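Phenazine biosynthesis protein PhzF family (Enterococcus faecalis, PDB 1S7J) is probably an isomerase of the PhzF family, related to phenazine biosynthesis proteins. Local coordinates at residues A33-I38 / A58-T63; L44-F49 / D69-A74; D145-L150 / A208-Y213; V175-S180 / V187-F192. One frame throughout, in Å; residues are numbered along the deposited sequence.

In the fold
From the N terminus, strand 56-62 returns to pack on helix 32-42, closing contact 1. Before that loop closes, strand 47-53 enters contact 2, whose loop ends at the start of helix 72-85; the two contacts therefore cross along the chain, with centres about 9 Å apart. They are joined where Phe62 and Arg60 meet Thr47 and Phe49 through probable backbone hydrogen bonds. Further on, contact 3 sets strand 146-149 against helix 207-218, and the chain between these partners contains the hairpin of contact 4. Strands 146-149 and 175-180 pair side by side, and Leu210 of contact 3 packs on Ile176 and Thr178 of contact 4. Contacts 1 and 3 lie on opposite sides of the chain's centre.

Contact 1 (A33-I38 / A58-T63); sequences AVMQNI and ALRWFT
Met35 and Gln36 of helix 32-42 pack on Phe62 of strand 56-62, a buried helix-on-strand contact whose centre lies about 18 Å from that of the chain. The local axes approach to 8.8 Å and cross at -51°. Met35 supplies a CH-pi contact, its CB lying 4.0 Å from the centroid of the Phe62 ring and over one face. SD lies obliquely beside the same ring, a Met-aromatic contact, and the bend at chi3 then swings Met35 CE to 3.8 Å from Arg60 NH1. Gln36 meets the ring differently: OE1 sits in the ring plane at the edge, 4.0 Å from Phe62 CD2, with the amide nearly perpendicular to the ring. With CG anti to the backbone N (chi1 -179°) and a turn at chi2, the amide reaches past Phe62, and Gln36 NE2 gives a weak hydrogen bond of 3.0 Å to Thr63 O. The strand's other face is covered by helix 72-85, where Leu59 and Trp61 pack. Arg60 makes a cation-pi contact with Trp29. The chemistry is thus chiefly apolar and aromatic, with a weak, bent hydrogen bond from the glutamine amide at one end and the methionine methyl beside a guanidinium in a salt bridge with Glu67 at the other.

Contact 2 (L44-F49 / D69-A74); sequences LSETAF and DLCGHA
Glu46, the predicted active-site residue, meets His73 and Cys71 where the chain leading into strand 47-53 faces the first turn of helix 72-85. His73 NE2 donates a hydrogen bond of 2.7 Å to Glu46 OE2. The oxygen lies in the imidazole plane, and the carboxylate is turned 79° from the ring; NE2 itself stands 39° out of the carboxylate plane. Ser45 OG donates a second bond to Glu46 OE2, 2.9 Å long, from the opposite face of that plane. Two donors on two faces therefore grip one oxygen and restrict rotation of the carboxylate. The bend at chi2 of Glu46 directs the acid toward the helix, while chi1 of 68° at His73 places the imidazole between its backbone N and carbonyl carbon. The other oxygen, Glu46 OE1, is 3.3 Å from Cys71 SG, and Thr63 of contact 1 touches the same glutamate side chain. Behind the polar cluster the contact turns apolar: Glu46 CB lies 4.2 Å from Ala74 CB, and Ala48 CB is 4.4 Å from that same methyl. Asn19 of strand 19-25 touches both Ser45 and His73. A buried glutamate held by a histidine at the start of a helix is consistent with the active site of PhzF proteins, which share the DAP epimerase fold and carry a glutamate as their catalytic acid-base residue.

Contact 3 (D145-L150 / A208-Y213); sequences DLFFVL and ANLIPY
Strand 146-149 packs against helix 207-218 with local axes 10.3 Å apart at their closest and a crossing angle of -41°, the backbones coming nearest at Phe147 and Asn209. That separation is bridged by side chains, chiefly by Phe147, which has the largest buried share. Its CG stands anti to the backbone N (chi1 -174°), carrying the ring toward the helix, where it wedges between Asn209, Leu210 and Tyr213. On one flank Phe147 CD1 touches Asn209 CB at 3.7 Å. Leu210 CA lies in the plane of the phenylalanine ring at its edge, and Leu210 CD1 comes within 3.8 Å of Phe147 CE1. At the far end Phe147 CE2 stands over one face of the Tyr213 ring, offset toward the rim and 3.7 Å from Tyr213 CG. The two rings have centroids 5.2 Å apart and planes inclined at 50°, an oblique aromatic pair. Val149 extends the strand's side of the packing: its CG2 branch approaches the phenol end of Tyr213, 3.8 Å from CZ. The hydroxyl is engaged elsewhere, by Arg217 and Glu139, which hold the outer end of the ring while Phe147 and Val149 pack on it. No hydrogen bond crosses between the segments. Alternating strand residues, Phe147 and Val149, thus face one side of helix 207-218, while Ile211 on another side meets strand 243-259. A helix enclosed by strands in this way is characteristic of a lobe of the DAP epimerase fold, to whose clan the PhzF family belongs.

Contact 4 (V175-S180 / V187-F192); sequences VIVTAS and VSRTFF
Val175 and Phe191 form the tight end of an antiparallel beta hairpin, with reciprocal backbone bonds of 2.9 Å from Val175 N to Phe191 O and from Phe191 N to Val175 O. The next hydrogen-bonded pair, Val177 with Arg189, is longer: Val177 N to Arg189 O and Arg189 N to Val177 O are both 3.2 Å. Side chains close the face shared by Val175, Val177 and Phe191. Val177 CG1, anti to the carbonyl carbon (chi1 -64°), meets Phe191 CE2 at 3.8 Å, while Val177 CG2 packs beside Arg189 CB at 3.6 Å. Nearer the turn Val187 N still bonds Ala179 O at 3.1 Å, but the side chains meet more loosely, the methyls Ala179 CB and Val187 CG2 being 4.4 Å apart. Ser180, partly exposed, has its CB directed away from the partner strand. Arg189 leads its guanidinium off the hairpin to Glu199 and to the carbonyls of Val156 and Ile159. Helix 153-158 covers this face through Val156, which touches Val177 and Ala179. Ile176 and Thr178 occupy the other face, against Leu210 of helix 207-218, and strand 175-180 pairs in parallel with strand 146-149 along its second edge.

Contact 1 (A33-I38 / A58-T63)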
loop_
_atom_site.group_PDB
_atom_site.type_symbol
_atom_site.label_atom_id
_atom_site.label_comp_id
_atom_site.label_asym_id
_atom_site.label_seq_id
_atom_site.Cartn_x
_atom_site.Cartn_y
_atom_site.Cartn_z
ATOM N N ALA A 33 -19.584 8.041 12.621
ATOM C CA ALA A 33 -20.229 6.743 12.830
ATOM C C ALA A 33 -20.648 6.085 11.518
ATOM O O ALA A 33 -20.340 4.916 11.261
ATOM C CB ALA A 33 -21.437 6.913 13.742
ATOM N N VAL A 34 -21.351 6.837 10.691
ATOM C CA VAL A 34 -21.816 6.341 9.418
ATOM C C VAL A 34 -20.685 5.861 8.527
ATOM O O VAL A 34 -20.826 4.858 7.820
ATOM C CB VAL A 34 -22.611 7.399 8.673
ATOM C CG1 VAL A 34 -23.116 6.849 7.355
ATOM C CG2 VAL A 34 -23.761 7.884 9.536
ATOM N N MET A 35 -19.591 6.598 8.507
ATOM C CA MET A 35 -18.452 6.231 7.692
ATOM C C MET A 35 -17.785 4.958 8.205
ATOM O O MET A 35 -17.218 4.181 7.426
ATOM C CB MET A 35 -17.448 7.380 7.627
ATOM C CG MET A 35 -17.969 8.611 6.896
ATOM S SD MET A 35 -16.646 9.774 6.466
ATOM C CE MET A 35 -16.743 10.869 7.893
ATOM N N GLN A 36 -17.801 4.785 9.523
ATOM C CA GLN A 36 -17.231 3.605 10.161
ATOM C C GLN A 36 -18.088 2.408 9.781
ATOM O O GLN A 36 -17.584 1.363 9.364
ATOM C CB GLN A 36 -17.259 3.763 11.681
ATOM C CG GLN A 36 -16.654 2.578 12.429
ATOM C CD GLN A 36 -15.159 2.462 12.202
ATOM O OE1 GLN A 36 -14.368 3.118 12.888
ATOM N NE2 GLN A 36 -14.754 1.636 11.229
ATOM N N ASN A 37 -19.393 2.584 9.925
ATOM C CA ASN A 37 -20.364 1.547 9.620
ATOM C C ASN A 37 -20.309 1.105 8.180
ATOM O O ASN A 37 -20.542 -0.062 7.876
ATOM C CB ASN A 37 -21.774 2.005 9.987
ATOM C CG ASN A 37 -22.085 1.822 11.470
ATOM O OD1 ASN A 37 -22.948 2.512 12.017
ATOM N ND2 ASN A 37 -21.417 0.871 12.094
ATOM N N ILE A 38 -20.012 2.029 7.277
ATOM C CA ILE A 38 -19.907 1.685 5.868
ATOM C C ILE A 38 -18.718 0.799 5.639
ATOM O O ILE A 38 -18.765 -0.111 4.814
ATOM C CB ILE A 38 -19.772 2.947 4.977
ATOM C CG1 ILE A 38 -21.098 3.688 4.912
ATOM C CG2 ILE A 38 -19.301 2.571 3.586
ATOM C CD1 ILE A 38 -21.003 5.035 4.280
ATOM N N ALA A 58 -10.149 16.612 0.874
ATOM C CA ALA A 58 -9.969 16.116 2.220
ATOM C C ALA A 58 -10.158 14.578 2.225
ATOM O O ALA A 58 -11.221 14.081 1.868
ATOM C CB ALA A 58 -10.968 16.772 3.153
ATOM N N LEU A 59 -9.103 13.846 2.586
ATOM C CA LEU A 59 -9.160 12.387 2.630
ATOM C C LEU A 59 -9.424 11.864 4.032
ATOM O O LEU A 59 -9.038 12.480 5.024
ATOM C CB LEU A 59 -7.863 11.775 2.107
ATOM C CG LEU A 59 -7.956 10.933 0.833
ATOM C CD1 LEU A 59 -6.602 10.326 0.553
ATOM C CD2 LEU A 59 -9.019 9.836 0.959
ATOM N N ARG A 60 -9.997 10.662 4.079
ATOM C CA ARG A 60 -10.352 9.988 5.315
ATOM C C ARG A 60 -10.370 8.477 5.011
ATOM O O ARG A 60 -11.009 8.050 4.049
ATOM C CB ARG A 60 -11.744 10.421 5.735
ATOM C CG ARG A 60 -11.940 10.618 7.196
ATOM C CD ARG A 60 -11.939 12.083 7.543
ATOM N NE ARG A 60 -13.078 12.451 8.386
ATOM C CZ ARG A 60 -13.255 12.034 9.643
ATOM N NH1 ARG A 60 -14.320 12.426 10.332
ATOM N NH2 ARG A 60 -12.376 11.228 10.205
ATOM N N TRP A 61 -9.637 7.687 5.780
ATOM C CA TRP A 61 -9.617 6.243 5.568
ATOM C C TRP A 61 -10.174 5.544 6.776
ATOM O O TRP A 61 -9.947 5.963 7.914
ATOM C CB TRP A 61 -8.208 5.720 5.329
ATOM C CG TRP A 61 -7.377 6.522 4.406
ATOM C CD1 TRP A 61 -7.116 6.258 3.086
ATOM C CD2 TRP A 61 -6.612 7.677 4.735
ATOM N NE1 TRP A 61 -6.227 7.169 2.589
ATOM C CE2 TRP A 61 -5.897 8.058 3.583
ATOM C CE3 TRP A 61 -6.450 8.436 5.913
ATOM C CZ2 TRP A 61 -5.032 9.157 3.559
ATOM C CZ3 TRP A 61 -5.592 9.531 5.891
ATOM C CH2 TRP A 61 -4.892 9.879 4.721
ATOM N N PHE A 62 -10.892 4.450 6.527
ATOM C CA PHE A 62 -11.484 3.624 7.563
ATOM C C PHE A 62 -11.339 2.161 7.222
ATOM O O PHE A 62 -11.395 1.796 6.054
ATOM C CB PHE A 62 -12.994 3.889 7.660
ATOM C CG PHE A 62 -13.354 5.195 8.280
ATOM C CD1 PHE A 62 -13.400 6.355 7.516
ATOM C CD2 PHE A 62 -13.685 5.272 9.630
ATOM C CE1 PHE A 62 -13.773 7.566 8.078
ATOM C CE2 PHE A 62 -14.062 6.482 10.207
ATOM C CZ PHE A 62 -14.105 7.633 9.427
ATOM N N THR A 63 -11.045 1.341 8.206
ATOM C CA THR A 63 -10.974 -0.066 8.027
ATOM C C THR A 63 -12.218 -0.674 8.763
ATOM O O THR A 63 -12.923 0.028 9.500
ATOM C CB THR A 63 -9.649 -0.710 8.488
ATOM O OG1 THR A 63 -9.581 -0.589 9.911
ATOM C CG2 THR A 63 -8.450 -0.020 7.872
#

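Contact 2 (L44-F49 / D69-A74)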
loop_
_atom_site.group_PDB
_atom_site.type_symbol
_atom_site.label_atom_id
_atom_site.label_comp_id
_atom_site.label_asym_id
_atom_site.label_seq_id
_atom_site.Cartn_x
_atom_site.Cartn_y
_atom_site.Cartn_z
ATOM N N LEU A 44 -14.162 -4.358 3.297
ATOM C CA LEU A 44 -12.963 -4.315 2.466
ATOM C C LEU A 44 -11.774 -3.836 3.278
ATOM O O LEU A 44 -11.937 -3.342 4.392
ATOM C CB LEU A 44 -13.188 -3.421 1.241
ATOM C CG LEU A 44 -14.158 -3.984 0.193
ATOM C CD1 LEU A 44 -14.358 -2.987 -0.932
ATOM C CD2 LEU A 44 -13.602 -5.289 -0.356
ATOM N N SER A 45 -10.574 -4.022 2.730
ATOM C CA SER A 45 -9.321 -3.624 3.395
ATOM C C SER A 45 -9.468 -2.229 4.026
ATOM O O SER A 45 -9.338 -2.060 5.252
ATOM C CB SER A 45 -8.172 -3.628 2.371
ATOM O OG SER A 45 -6.909 -3.673 2.994
ATOM N N GLU A 46 -9.778 -1.251 3.191
ATOM C CA GLU A 46 -9.974 0.127 3.616
ATOM C C GLU A 46 -11.071 0.748 2.755
ATOM O O GLU A 46 -11.267 0.337 1.601
ATOM C CB GLU A 46 -8.674 0.960 3.401
ATOM C CG GLU A 46 -7.632 0.933 4.539
ATOM C CD GLU A 46 -6.698 -0.289 4.506
ATOM O OE1 GLU A 46 -6.136 -0.641 5.578
ATOM O OE2 GLU A 46 -6.509 -0.880 3.426
ATOM N N THR A 47 -11.770 1.725 3.316
ATOM C CA THR A 47 -12.815 2.464 2.617
ATOM C C THR A 47 -12.444 3.944 2.752
ATOM O O THR A 47 -12.438 4.487 3.846
ATOM C CB THR A 47 -14.205 2.242 3.224
ATOM O OG1 THR A 47 -14.565 0.870 3.100
ATOM C CG2 THR A 47 -15.248 3.094 2.487
ATOM N N ALA A 48 -12.119 4.574 1.637
ATOM C CA ALA A 48 -11.733 5.981 1.627
ATOM C C ALA A 48 -12.887 6.912 1.295
ATOM O O ALA A 48 -13.623 6.678 0.360
ATOM C CB ALA A 48 -10.590 6.191 0.641
ATOM N N PHE A 49 -13.049 7.951 2.100
ATOM C CA PHE A 49 -14.093 8.946 1.894
ATOM C C PHE A 49 -13.398 10.278 1.638
ATOM O O PHE A 49 -12.487 10.656 2.380
ATOM C CB PHE A 49 -14.978 9.068 3.134
ATOM C CG PHE A 49 -15.651 7.798 3.522
ATOM C CD1 PHE A 49 -14.964 6.825 4.245
ATOM C CD2 PHE A 49 -16.976 7.557 3.170
ATOM C CE1 PHE A 49 -15.583 5.635 4.612
ATOM C CE2 PHE A 49 -17.602 6.370 3.532
ATOM C CZ PHE A 49 -16.898 5.406 4.257
ATOM N N ASP A 69 -4.455 6.324 10.199
ATOM C CA ASP A 69 -3.687 7.545 9.888
ATOM C C ASP A 69 -3.392 7.716 8.416
ATOM O O ASP A 69 -3.229 8.839 7.940
ATOM C CB ASP A 69 -2.342 7.542 10.635
ATOM C CG ASP A 69 -2.495 7.626 12.137
ATOM O OD1 ASP A 69 -3.081 8.618 12.632
ATOM O OD2 ASP A 69 -2.011 6.702 12.827
ATOM N N LEU A 70 -3.275 6.595 7.686
ATOM C CA LEU A 70 -2.948 6.664 6.276
ATOM C C LEU A 70 -2.829 5.273 5.640
ATOM O O LEU A 70 -2.423 4.316 6.311
ATOM C CB LEU A 70 -1.585 7.376 6.145
ATOM C CG LEU A 70 -1.148 7.945 4.798
ATOM C CD1 LEU A 70 -0.207 9.108 5.048
ATOM C CD2 LEU A 70 -0.477 6.890 3.914
ATOM N N CYS A 71 -3.225 5.164 4.380
ATOM C CA CYS A 71 -3.063 3.922 3.618
ATOM C C CYS A 71 -2.885 4.270 2.148
ATOM O O CYS A 71 -3.736 4.909 1.532
ATOM C CB CYS A 71 -4.197 2.887 3.870
ATOM S SG CYS A 71 -3.640 1.471 4.905
ATOM N N GLY A 72 -1.715 3.915 1.628
ATOM C CA GLY A 72 -1.349 4.211 0.257
ATOM C C GLY A 72 -2.211 3.740 -0.900
ATOM O O GLY A 72 -2.561 4.543 -1.770
ATOM N N HIS A 73 -2.514 2.448 -0.960
ATOM C CA HIS A 73 -3.315 1.926 -2.068
ATOM C C HIS A 73 -4.688 2.579 -2.147
ATOM O O HIS A 73 -5.232 2.748 -3.230
ATOM C CB HIS A 73 -3.442 0.397 -1.985
ATOM C CG HIS A 73 -4.254 -0.080 -0.835
ATOM N ND1 HIS A 73 -5.486 -0.681 -0.993
ATOM C CD2 HIS A 73 -4.035 -0.019 0.505
ATOM C CE1 HIS A 73 -5.990 -0.969 0.199
ATOM N NE2 HIS A 73 -5.131 -0.574 1.119
ATOM N N ALA A 74 -5.229 2.954 -0.995
ATOM C CA ALA A 74 -6.533 3.597 -0.918
ATOM C C ALA A 74 -6.469 5.046 -1.372
ATOM O O ALA A 74 -7.501 5.650 -1.701
ATOM C CB ALA A 74 -7.076 3.519 0.503
#

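Contact 3 (D145-L150 / A208-Y213)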
loop_
_atom_site.group_PDB
_atom_site.type_symbol
_atom_site.label_atom_id
_atom_site.label_comp_id
_atom_site.label_asym_id
_atom_site.label_seq_id
_atom_site.Cartn_x
_atom_site.Cartn_y
_atom_site.Cartn_z
ATOM N N ASP A 145 8.919 -1.519 10.089
ATOM C CA ASP A 145 8.743 -2.972 10.091
ATOM C C ASP A 145 10.061 -3.695 9.997
ATOM O O ASP A 145 11.064 -3.144 9.537
ATOM C CB ASP A 145 7.937 -3.416 8.862
ATOM C CG ASP A 145 6.860 -2.465 8.486
ATOM O OD1 ASP A 145 6.935 -1.907 7.371
ATOM O OD2 ASP A 145 5.928 -2.272 9.294
ATOM N N LEU A 146 10.055 -4.966 10.388
ATOM C CA LEU A 146 11.239 -5.788 10.278
ATOM C C LEU A 146 11.461 -5.934 8.771
ATOM O O LEU A 146 10.498 -5.919 8.004
ATOM C CB LEU A 146 11.031 -7.129 10.961
ATOM C CG LEU A 146 11.262 -7.022 12.473
ATOM C CD1 LEU A 146 10.616 -8.190 13.216
ATOM C CD2 LEU A 146 12.769 -6.935 12.744
ATOM N N PHE A 147 12.691 -6.101 8.359
ATOM C CA PHE A 147 13.010 -6.154 6.945
ATOM C C PHE A 147 14.000 -7.282 6.671
ATOM O O PHE A 147 15.193 -7.138 6.917
ATOM C CB PHE A 147 13.619 -4.788 6.592
ATOM C CG PHE A 147 13.890 -4.570 5.150
ATOM C CD1 PHE A 147 13.051 -3.756 4.395
ATOM C CD2 PHE A 147 15.025 -5.109 4.543
ATOM C CE1 PHE A 147 13.339 -3.470 3.061
ATOM C CE2 PHE A 147 15.323 -4.830 3.210
ATOM C CZ PHE A 147 14.474 -4.009 2.467
ATOM N N PHE A 148 13.505 -8.397 6.146
ATOM C CA PHE A 148 14.360 -9.551 5.865
ATOM C C PHE A 148 14.601 -9.759 4.391
ATOM O O PHE A 148 13.698 -9.603 3.580
ATOM C CB PHE A 148 13.736 -10.814 6.454
ATOM C CG PHE A 148 13.291 -10.671 7.872
ATOM C CD1 PHE A 148 11.969 -10.918 8.227
ATOM C CD2 PHE A 148 14.194 -10.272 8.869
ATOM C CE1 PHE A 148 11.544 -10.779 9.540
ATOM C CE2 PHE A 148 13.780 -10.131 10.184
ATOM C CZ PHE A 148 12.448 -10.383 10.525
ATOM N N VAL A 149 15.824 -10.115 4.042
ATOM C CA VAL A 149 16.181 -10.373 2.653
ATOM C C VAL A 149 16.290 -11.889 2.503
ATOM O O VAL A 149 16.918 -12.552 3.326
ATOM C CB VAL A 149 17.516 -9.692 2.276
ATOM C CG1 VAL A 149 17.847 -9.941 0.811
ATOM C CG2 VAL A 149 17.432 -8.190 2.558
ATOM N N LEU A 150 15.631 -12.434 1.491
ATOM C CA LEU A 150 15.632 -13.871 1.267
ATOM C C LEU A 150 16.443 -14.295 0.050
ATOM O O LEU A 150 16.997 -13.453 -0.665
ATOM C CB LEU A 150 14.187 -14.377 1.165
ATOM C CG LEU A 150 13.355 -14.601 2.448
ATOM C CD1 LEU A 150 13.677 -13.605 3.552
ATOM C CD2 LEU A 150 11.881 -14.547 2.090
ATOM N N ALA A 208 9.184 2.531 1.427
ATOM C CA ALA A 208 10.021 3.589 1.989
ATOM C C ALA A 208 11.331 2.896 2.438
ATOM O O ALA A 208 12.391 3.489 2.411
ATOM C CB ALA A 208 9.337 4.228 3.187
ATOM N N ASN A 209 11.205 1.631 2.848
ATOM C CA ASN A 209 12.349 0.823 3.279
ATOM C C ASN A 209 12.890 0.050 2.072
ATOM O O ASN A 209 14.100 -0.066 1.888
ATOM C CB ASN A 209 11.929 -0.197 4.356
ATOM C CG ASN A 209 11.448 0.463 5.650
ATOM O OD1 ASN A 209 11.893 1.550 6.014
ATOM N ND2 ASN A 209 10.565 -0.238 6.366
ATOM N N LEU A 210 11.969 -0.499 1.274
ATOM C CA LEU A 210 12.310 -1.280 0.072
ATOM C C LEU A 210 13.108 -0.544 -0.982
ATOM O O LEU A 210 14.147 -1.030 -1.431
ATOM C CB LEU A 210 11.033 -1.824 -0.597
ATOM C CG LEU A 210 10.434 -3.159 -0.168
ATOM C CD1 LEU A 210 11.512 -4.208 -0.184
ATOM C CD2 LEU A 210 9.827 -3.059 1.195
ATOM N N ILE A 211 12.568 0.578 -1.460
ATOM C CA ILE A 211 13.230 1.360 -2.498
ATOM C C ILE A 211 14.657 1.824 -2.104
ATOM O O ILE A 211 15.603 1.614 -2.864
ATOM C CB ILE A 211 12.332 2.549 -2.985
ATOM C CG1 ILE A 211 11.017 1.988 -3.544
ATOM C CG2 ILE A 211 13.036 3.345 -4.087
ATOM C CD1 ILE A 211 10.085 3.043 -4.092
ATOM N N PRO A 212 14.813 2.479 -0.940
ATOM C CA PRO A 212 16.150 2.916 -0.541
ATOM C C PRO A 212 17.142 1.741 -0.574
ATOM O O PRO A 212 18.204 1.825 -1.195
ATOM C CB PRO A 212 15.924 3.398 0.885
ATOM C CG PRO A 212 14.578 4.007 0.794
ATOM C CD PRO A 212 13.805 2.969 0.017
ATOM N N TYR A 213 16.754 0.641 0.080
ATOM C CA TYR A 213 17.586 -0.553 0.148
ATOM C C TYR A 213 18.053 -1.064 -1.212
ATOM O O TYR A 213 19.247 -1.348 -1.398
ATOM C CB TYR A 213 16.844 -1.692 0.892
ATOM C CG TYR A 213 17.597 -3.013 0.854
ATOM C CD1 TYR A 213 17.458 -3.882 -0.233
ATOM C CD2 TYR A 213 18.504 -3.352 1.855
ATOM C CE1 TYR A 213 18.210 -5.041 -0.329
ATOM C CE2 TYR A 213 19.266 -4.523 1.766
ATOM C CZ TYR A 213 19.110 -5.359 0.662
ATOM O OH TYR A 213 19.859 -6.498 0.530
#

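Contact 4 (V175-S180 / V187-F192)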
loop_
_atom_site.group_PDB
_atom_site.type_symbol
_atom_site.label_atom_id
_atom_site.label_comp_id
_atom_site.label_asym_id
_atom_site.label_seq_id
_atom_site.Cartn_x
_atom_site.Cartn_y
_atom_site.Cartn_z
ATOM N N VAL A 175 6.282 -7.033 8.927
ATOM C CA VAL A 175 7.447 -7.762 8.461
ATOM C C VAL A 175 7.503 -7.702 6.944
ATOM O O VAL A 175 6.502 -7.953 6.261
ATOM C CB VAL A 175 7.396 -9.249 8.912
ATOM C CG1 VAL A 175 8.523 -10.042 8.261
ATOM C CG2 VAL A 175 7.481 -9.343 10.431
ATOM N N ILE A 176 8.658 -7.347 6.423
ATOM C CA ILE A 176 8.864 -7.249 4.997
ATOM C C ILE A 176 9.870 -8.288 4.597
ATOM O O ILE A 176 10.800 -8.574 5.350
ATOM C CB ILE A 176 9.423 -5.856 4.596
ATOM C CG1 ILE A 176 8.472 -4.744 5.053
ATOM C CG2 ILE A 176 9.631 -5.792 3.085
ATOM C CD1 ILE A 176 8.988 -3.346 4.781
ATOM N N VAL A 177 9.659 -8.902 3.443
ATOM C CA VAL A 177 10.556 -9.906 2.916
ATOM C C VAL A 177 10.846 -9.494 1.477
ATOM O O VAL A 177 9.932 -9.086 0.749
ATOM C CB VAL A 177 9.924 -11.339 2.975
ATOM C CG1 VAL A 177 9.690 -11.756 4.430
ATOM C CG2 VAL A 177 8.614 -11.376 2.215
ATOM N N THR A 178 12.102 -9.594 1.068
ATOM C CA THR A 178 12.504 -9.180 -0.280
ATOM C C THR A 178 13.493 -10.141 -0.916
ATOM O O THR A 178 13.942 -11.101 -0.288
ATOM C CB THR A 178 13.193 -7.792 -0.250
ATOM O OG1 THR A 178 12.812 -7.079 0.937
ATOM C CG2 THR A 178 12.797 -6.991 -1.446
ATOM N N ALA A 179 13.840 -9.862 -2.169
ATOM C CA ALA A 179 14.794 -10.663 -2.923
ATOM C C ALA A 179 14.876 -10.161 -4.364
ATOM O O ALA A 179 13.979 -9.458 -4.834
ATOM C CB ALA A 179 14.399 -12.122 -2.902
ATOM N N SER A 180 15.966 -10.497 -5.049
ATOM C CA SER A 180 16.146 -10.089 -6.442
ATOM C C SER A 180 15.050 -10.687 -7.312
ATOM O O SER A 180 14.796 -11.908 -7.268
ATOM C CB SER A 180 17.518 -10.546 -6.980
ATOM O OG SER A 180 18.587 -9.832 -6.382
ATOM N N VAL A 187 11.408 -7.948 -5.603
ATOM C CA VAL A 187 10.072 -8.376 -5.201
ATOM C C VAL A 187 9.918 -8.310 -3.697
ATOM O O VAL A 187 10.903 -8.301 -2.980
ATOM C CB VAL A 187 9.790 -9.813 -5.663
ATOM C CG1 VAL A 187 9.549 -9.840 -7.157
ATOM C CG2 VAL A 187 10.954 -10.716 -5.301
ATOM N N SER A 188 8.691 -8.301 -3.216
ATOM C CA SER A 188 8.447 -8.252 -1.790
ATOM C C SER A 188 7.096 -8.833 -1.439
ATOM O O SER A 188 6.347 -9.270 -2.313
ATOM C CB SER A 188 8.528 -6.807 -1.285
ATOM O OG SER A 188 7.507 -5.995 -1.852
ATOM N N ARG A 189 6.830 -8.909 -0.139
ATOM C CA ARG A 189 5.565 -9.380 0.440
ATOM C C ARG A 189 5.557 -8.749 1.819
ATOM O O ARG A 189 6.597 -8.678 2.467
ATOM C CB ARG A 189 5.514 -10.911 0.548
ATOM C CG ARG A 189 5.283 -11.619 -0.765
ATOM C CD ARG A 189 5.229 -13.111 -0.585
ATOM N NE ARG A 189 4.095 -13.533 0.239
ATOM C CZ ARG A 189 3.765 -14.805 0.469
ATOM N NH1 ARG A 189 2.721 -15.087 1.224
ATOM N NH2 ARG A 189 4.490 -15.787 -0.048
ATOM N N THR A 190 4.413 -8.256 2.257
ATOM C CA THR A 190 4.347 -7.616 3.556
ATOM C C THR A 190 3.293 -8.220 4.476
ATOM O O THR A 190 2.133 -8.389 4.090
ATOM C CB THR A 190 4.144 -6.063 3.411
ATOM O OG1 THR A 190 2.852 -5.778 2.861
ATOM C CG2 THR A 190 5.220 -5.477 2.498
ATOM N N PHE A 191 3.723 -8.597 5.688
ATOM C CA PHE A 191 2.828 -9.206 6.672
ATOM C C PHE A 191 2.617 -8.282 7.862
ATOM O O PHE A 191 3.563 -7.710 8.379
ATOM C CB PHE A 191 3.408 -10.542 7.168
ATOM C CG PHE A 191 4.029 -11.384 6.077
ATOM C CD1 PHE A 191 3.256 -11.886 5.034
ATOM C CD2 PHE A 191 5.397 -11.650 6.087
ATOM C CE1 PHE A 191 3.842 -12.639 4.008
ATOM C CE2 PHE A 191 5.987 -12.398 5.071
ATOM C CZ PHE A 191 5.205 -12.894 4.028
ATOM N N PHE A 192 1.374 -8.160 8.305
ATOM C CA PHE A 192 1.048 -7.308 9.445
ATOM C C PHE A 192 0.086 -8.003 10.423
ATOM O O PHE A 192 -1.003 -7.498 10.701
ATOM C CB PHE A 192 0.421 -5.990 8.962
ATOM C CG PHE A 192 1.334 -5.172 8.102
ATOM C CD1 PHE A 192 1.291 -5.282 6.711
ATOM C CD2 PHE A 192 2.256 -4.293 8.678
ATOM C CE1 PHE A 192 2.157 -4.531 5.910
ATOM C CE2 PHE A 192 3.122 -3.544 7.886
ATOM C CZ PHE A 192 3.074 -3.660 6.502
#